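Local coordinates for RabGDI protein (PDB 3P1W) that probably acts as a Rab GDP-dissociation inhibitor, keeping Rab GTPases in their GDP-bound state during vesicle transport in the malaria parasite, at residues H141-T146 with H211-Y216; N166-V171 with D207-A212. One frame throughout, in Å; residues are numbered along the deposited sequence.

Interaction 1 of 2, residues H141-T146 with H211-Y216; sequences HKVPAT and HAVALY
The carbonyl oxygen of Pro-144 accepts a hydrogen bond from the hydroxyl of Tyr-168, while a methyl of Val-213 lies beside it, CG2 to Pro-144 O 4.2 Å. That bond gives the carbonyl of this buried residue a partner at the border of an otherwise apolar contact. The apolar part rests on Val-143, just past the end of strand 138-142, which points its two methyls at Ala-212 and Val-213. Val-143 CG1, anti to its own nitrogen (chi1 175°), goes to Val-213 and sits 3.5 Å from Val-213 CG2, a close methyl-to-methyl contact. The two valines run alongside each other in opposite senses, not head-on. Val-143 CG2 takes the other direction and meets the methyl of Ala-212, CB, at 4.0 Å. Two consecutive residues, Ala-212 and Val-213, are thus served by the two branches of one valine, and no hydrogen bond joins the segments directly. Backbone bonding of Val-143 to Ser-123 extends the pairing with strand 117-129. From that strand Val-125 touches both Val-143 and Ala-212, while Tyr-236 of helix 226-243 packs on Val-143 and Val-213, placing the contact where sheet and helices meet.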
loop_
_atom_site.group_PDB
_atom_site.type_symbol
_atom_site.label_atom_id
_atom_site.label_comp_id
_atom_site.label_asym_id
_atom_site.label_seq_id
_atom_site.Cartn_x
_atom_site.Cartn_y
_atom_site.Cartn_z
ATOM N N HIS A 141 -1.512 19.778 -5.226
ATOM C CA HIS A 141 -2.365 20.514 -4.307
ATOM C C HIS A 141 -2.749 19.640 -3.107
ATOM O O HIS A 141 -2.889 18.431 -3.237
ATOM C CB HIS A 141 -3.647 20.960 -5.025
ATOM C CG HIS A 141 -3.419 21.529 -6.396
ATOM N ND1 HIS A 141 -3.320 22.886 -6.640
ATOM C CD2 HIS A 141 -3.289 20.920 -7.601
ATOM C CE1 HIS A 141 -3.110 23.083 -7.929
ATOM N NE2 HIS A 141 -3.094 21.907 -8.539
ATOM N N LYS A 142 -2.915 20.267 -1.946
ATOM C CA LYS A 142 -3.424 19.590 -0.773
ATOM C C LYS A 142 -4.789 19.032 -1.067
ATOM O O LYS A 142 -5.594 19.684 -1.732
ATOM C CB LYS A 142 -3.578 20.540 0.397
ATOM C CG LYS A 142 -2.310 20.916 1.079
ATOM C CD LYS A 142 -2.649 21.959 2.182
ATOM C CE LYS A 142 -1.474 22.246 3.104
ATOM N NZ LYS A 142 -1.885 23.219 4.191
ATOM N N VAL A 143 -5.015 17.807 -0.606
ATOM C CA VAL A 143 -6.297 17.150 -0.737
ATOM C C VAL A 143 -7.207 17.646 0.387
ATOM O O VAL A 143 -6.905 17.429 1.555
ATOM C CB VAL A 143 -6.170 15.638 -0.625
ATOM C CG1 VAL A 143 -7.547 15.000 -0.639
ATOM C CG2 VAL A 143 -5.264 15.089 -1.780
ATOM N N PRO A 144 -8.320 18.301 0.031
ATOM C CA PRO A 144 -9.211 18.805 1.077
ATOM C C PRO A 144 -10.024 17.685 1.676
ATOM O O PRO A 144 -10.505 16.803 0.955
ATOM C CB PRO A 144 -10.097 19.808 0.343
ATOM C CG PRO A 144 -10.057 19.410 -1.070
ATOM C CD PRO A 144 -8.781 18.667 -1.322
ATOM N N ALA A 145 -10.124 17.687 3.001
ATOM C CA ALA A 145 -10.807 16.613 3.704
ATOM C C ALA A 145 -11.876 17.091 4.677
ATOM O O ALA A 145 -12.492 16.273 5.325
ATOM C CB ALA A 145 -9.792 15.730 4.423
ATOM N N THR A 146 -12.096 18.400 4.775
ATOM C CA THR A 146 -13.222 18.915 5.542
ATOM C C THR A 146 -13.973 19.929 4.703
ATOM O O THR A 146 -13.453 20.437 3.694
ATOM C CB THR A 146 -12.766 19.618 6.822
ATOM O OG1 THR A 146 -12.082 20.823 6.468
ATOM C CG2 THR A 146 -11.852 18.720 7.648
ATOM N N HIS A 211 -10.131 9.387 -6.734
ATOM C CA HIS A 211 -8.795 8.838 -6.708
ATOM C C HIS A 211 -8.039 9.162 -5.426
ATOM O O HIS A 211 -7.267 8.337 -4.967
ATOM C CB HIS A 211 -8.013 9.292 -7.935
ATOM C CG HIS A 211 -8.540 8.720 -9.213
ATOM N ND1 HIS A 211 -7.828 7.815 -9.976
ATOM C CD2 HIS A 211 -9.748 8.852 -9.811
ATOM C CE1 HIS A 211 -8.556 7.471 -11.029
ATOM N NE2 HIS A 211 -9.735 8.063 -10.937
ATOM N N ALA A 212 -8.270 10.334 -4.839
ATOM C CA ALA A 212 -7.459 10.801 -3.704
ATOM C C ALA A 212 -8.185 10.815 -2.353
ATOM O O ALA A 212 -7.542 10.989 -1.319
ATOM C CB ALA A 212 -6.871 12.212 -4.018
ATOM N N VAL A 213 -9.509 10.697 -2.362
ATOM C CA VAL A 213 -10.303 10.704 -1.112
ATOM C C VAL A 213 -10.980 9.329 -0.934
ATOM O O VAL A 213 -10.788 8.683 0.096
ATOM C CB VAL A 213 -11.302 11.894 -1.048
ATOM C CG1 VAL A 213 -12.119 11.875 0.261
ATOM C CG2 VAL A 213 -10.552 13.208 -1.165
ATOM N N ALA A 214 -11.740 8.879 -1.935
ATOM C CA ALA A 214 -12.264 7.514 -1.948
ATOM C C ALA A 214 -11.175 6.440 -2.214
ATOM O O ALA A 214 -11.394 5.239 -1.979
ATOM C CB ALA A 214 -13.391 7.393 -2.970
ATOM N N LEU A 215 -10.024 6.880 -2.722
ATOM C CA LEU A 215 -8.831 6.024 -2.913
ATOM C C LEU A 215 -9.036 4.861 -3.880
ATOM O O LEU A 215 -8.418 3.778 -3.761
ATOM C CB LEU A 215 -8.275 5.557 -1.564
ATOM C CG LEU A 215 -7.842 6.714 -0.649
ATOM C CD1 LEU A 215 -7.452 6.149 0.714
ATOM C CD2 LEU A 215 -6.700 7.595 -1.250
ATOM N N TYR A 216 -9.856 5.118 -4.889
ATOM C CA TYR A 216 -10.056 4.152 -5.948
ATOM C C TYR A 216 -8.925 4.256 -6.988
ATOM O O TYR A 216 -8.218 5.260 -7.071
ATOM C CB TYR A 216 -11.372 4.397 -6.644
ATOM C CG TYR A 216 -12.630 3.999 -5.885
ATOM C CD1 TYR A 216 -12.851 2.674 -5.499
ATOM C CD2 TYR A 216 -13.639 4.934 -5.644
ATOM C CE1 TYR A 216 -14.054 2.302 -4.842
ATOM C CE2 TYR A 216 -14.817 4.579 -5.003
ATOM C CZ TYR A 216 -15.020 3.268 -4.605
ATOM O OH TYR A 216 -16.197 2.940 -3.972
#

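Interaction 2 of 2, residues N166-V171 with D207-A212; sequences NFYQYV and DFLGHA
Leu-209 meets Phe-167 and Tyr-168 with its two methyls, one for each ring, and this pairing of methyls and rings joins two helices of the all-helical part of the GDI fold. Segments 166-171 and 207-212 run in broadly the same direction, 39° apart, but their axes come no closer than 13.9 Å. At that spacing the backbones are well separated, and long side chains must bridge the gap from both sides.

Phe-167 leaves its helix on the side facing 207-212, and with CG anti to the backbone nitrogen (chi1 178°) the CD2-CE2 side of its ring meets the leucine, CE2 lying 3.8 Å from Leu-209 CD1. Leucine and phenylalanine pass each other in opposite directions, and the methyl approaches the ring obliquely. One face of the same ring carries Val-171 CG2 from the next turn of its own helix, and Phe-199 meets it edge-to-face, so several neighbours limit the ring's freedom to move.

Tyr-168 leaves its helix less directly, yet its length carries the phenol across. Leu-209 CD2 lies against the far end of that ring, 3.7 Å from Tyr-168 CE1 and 3.5 Å from Tyr-168 OH. Within this contact the hydroxyl meets only carbon; its hydrogen bond goes outside the pair, to Pro-144 O. Helix 226-243 contributes to the same core, Ile-233 touching Phe-167 and Met-237 touching Tyr-168.

Phe-208 turns its ring almost perpendicular to that of Tyr-168, the planes about 80° apart, and the rings do not stack. Instead the phenol oxygen approaches the rim of the phenylalanine in its plane, with Tyr-168 OH 4.0 Å from Phe-208 CE1.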
loop_
_atom_site.group_PDB
_atom_site.type_symbol
_atom_site.label_atom_id
_atom_site.label_comp_id
_atom_site.label_asym_id
_atom_site.label_seq_id
_atom_site.Cartn_x
_atom_site.Cartn_y
_atom_site.Cartn_z
ATOM N N ASN A 166 -20.663 21.776 0.279
ATOM C CA ASN A 166 -21.988 21.190 0.494
ATOM C C ASN A 166 -21.915 19.667 0.432
ATOM O O ASN A 166 -22.545 18.961 1.230
ATOM C CB ASN A 166 -23.002 21.717 -0.538
ATOM C CG ASN A 166 -23.337 23.202 -0.345
ATOM O OD1 ASN A 166 -23.378 23.715 0.780
ATOM N ND2 ASN A 166 -23.596 23.897 -1.458
ATOM N N PHE A 167 -21.114 19.157 -0.498
ATOM C CA PHE A 167 -20.927 17.719 -0.622
ATOM C C PHE A 167 -20.293 17.143 0.641
ATOM O O PHE A 167 -20.777 16.167 1.190
ATOM C CB PHE A 167 -20.082 17.398 -1.852
ATOM C CG PHE A 167 -19.803 15.943 -2.021
ATOM C CD1 PHE A 167 -20.835 15.063 -2.291
ATOM C CD2 PHE A 167 -18.514 15.450 -1.914
ATOM C CE1 PHE A 167 -20.591 13.703 -2.451
ATOM C CE2 PHE A 167 -18.265 14.089 -2.079
ATOM C CZ PHE A 167 -19.319 13.222 -2.342
ATOM N N TYR A 168 -19.208 17.747 1.107
ATOM C CA TYR A 168 -18.563 17.269 2.326
ATOM C C TYR A 168 -19.478 17.363 3.551
ATOM O O TYR A 168 -19.472 16.477 4.396
ATOM C CB TYR A 168 -17.249 18.000 2.579
ATOM C CG TYR A 168 -16.055 17.448 1.799
ATOM C CD1 TYR A 168 -16.136 16.271 1.046
ATOM C CD2 TYR A 168 -14.831 18.068 1.878
ATOM C CE1 TYR A 168 -15.015 15.771 0.365
ATOM C CE2 TYR A 168 -13.726 17.589 1.211
ATOM C CZ TYR A 168 -13.806 16.443 0.458
ATOM O OH TYR A 168 -12.662 15.982 -0.197
ATOM N N GLN A 169 -20.251 18.435 3.651
ATOM C CA GLN A 169 -21.237 18.548 4.728
ATOM C C GLN A 169 -22.221 17.379 4.684
ATOM O O GLN A 169 -22.446 16.720 5.698
ATOM C CB GLN A 169 -21.961 19.897 4.675
ATOM C CG GLN A 169 -21.098 21.052 5.141
ATOM C CD GLN A 169 -21.811 22.388 5.041
ATOM O OE1 GLN A 169 -23.003 22.443 4.754
ATOM N NE2 GLN A 169 -21.082 23.468 5.277
ATOM N N TYR A 170 -22.765 17.105 3.502
ATOM C CA TYR A 170 -23.664 15.961 3.302
ATOM C C TYR A 170 -23.043 14.639 3.744
ATOM O O TYR A 170 -23.651 13.900 4.520
ATOM C CB TYR A 170 -24.081 15.863 1.831
ATOM C CG TYR A 170 -25.003 14.694 1.502
ATOM C CD1 TYR A 170 -26.342 14.695 1.902
ATOM C CD2 TYR A 170 -24.551 13.621 0.746
ATOM C CE1 TYR A 170 -27.196 13.626 1.578
ATOM C CE2 TYR A 170 -25.385 12.555 0.420
ATOM C CZ TYR A 170 -26.713 12.567 0.834
ATOM O OH TYR A 170 -27.518 11.498 0.497
ATOM N N VAL A 171 -21.834 14.341 3.255
ATOM C CA VAL A 171 -21.180 13.069 3.577
ATOM C C VAL A 171 -20.889 12.973 5.074
ATOM O O VAL A 171 -21.034 11.917 5.682
ATOM C CB VAL A 171 -19.850 12.887 2.788
ATOM C CG1 VAL A 171 -19.173 11.575 3.173
ATOM C CG2 VAL A 171 -20.114 12.932 1.296
ATOM N N ASP A 207 -12.585 13.711 -10.210
ATOM C CA ASP A 207 -11.258 13.114 -10.306
ATOM C C ASP A 207 -10.551 12.988 -8.972
ATOM O O ASP A 207 -10.098 11.886 -8.631
ATOM C CB ASP A 207 -10.369 13.925 -11.240
ATOM C CG ASP A 207 -10.803 13.843 -12.673
ATOM O OD1 ASP A 207 -11.634 12.962 -12.993
ATOM O OD2 ASP A 207 -10.309 14.687 -13.472
ATOM N N PHE A 208 -10.413 14.086 -8.220
ATOM C CA PHE A 208 -9.661 13.984 -6.956
ATOM C C PHE A 208 -10.490 13.314 -5.870
ATOM O O PHE A 208 -9.939 12.618 -5.011
ATOM C CB PHE A 208 -9.045 15.317 -6.484
ATOM C CG PHE A 208 -10.008 16.245 -5.768
ATOM C CD1 PHE A 208 -10.373 16.007 -4.452
ATOM C CD2 PHE A 208 -10.493 17.380 -6.400
ATOM C CE1 PHE A 208 -11.243 16.871 -3.789
ATOM C CE2 PHE A 208 -11.357 18.246 -5.744
ATOM C CZ PHE A 208 -11.735 17.988 -4.444
ATOM N N LEU A 209 -11.812 13.503 -5.894
ATOM C CA LEU A 209 -12.644 12.767 -4.925
ATOM C C LEU A 209 -12.503 11.258 -5.072
ATOM O O LEU A 209 -12.343 10.545 -4.085
ATOM C CB LEU A 209 -14.116 13.162 -5.039
ATOM C CG LEU A 209 -14.376 14.563 -4.495
ATOM C CD1 LEU A 209 -15.781 15.031 -4.832
ATOM C CD2 LEU A 209 -14.120 14.563 -3.005
ATOM N N GLY A 210 -12.590 10.769 -6.298
ATOM C CA GLY A 210 -12.543 9.341 -6.544
ATOM C C GLY A 210 -11.178 8.720 -6.263
ATOM O O GLY A 210 -11.090 7.648 -5.644
ATOM N N HIS A 211 -10.131 9.387 -6.734
ATOM C CA HIS A 211 -8.795 8.838 -6.708
ATOM C C HIS A 211 -8.039 9.162 -5.426
ATOM O O HIS A 211 -7.267 8.337 -4.967
ATOM C CB HIS A 211 -8.013 9.292 -7.935
ATOM C CG HIS A 211 -8.540 8.720 -9.213
ATOM N ND1 HIS A 211 -7.828 7.815 -9.976
ATOM C CD2 HIS A 211 -9.748 8.852 -9.811
ATOM C CE1 HIS A 211 -8.556 7.471 -11.029
ATOM N NE2 HIS A 211 -9.735 8.063 -10.937
ATOM N N ALA A 212 -8.270 10.334 -4.839
ATOM C CA ALA A 212 -7.459 10.801 -3.704
ATOM C C ALA A 212 -8.185 10.815 -2.353
ATOM O O ALA A 212 -7.542 10.989 -1.319
ATOM C CB ALA A 212 -6.871 12.212 -4.018
#

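Interactions 1 and 2 lie about 7 Å apart, centre to centre, on the same side of the chain's centre. Along the chain 141-146 comes first, then 166-171, and helix 203-213, coming later, packs against both. The segments overlap at His-211 and Ala-212, though of these only Ala-212 makes a contact, in interaction 1. Tyr-168 reaches both contacts, and Ala-214 N lies 2.8 Å from Leu-209 O, a probable hydrogen bond between them. Ala-212 and Val-213 meet the residues just past strand 138-142; Phe-208 and Leu-209 meet helix 158-173. Interaction 1 joins the helical part to the mixed sheet that holds strands 117-129 and 138-142, and interaction 2 joins two helices within that part.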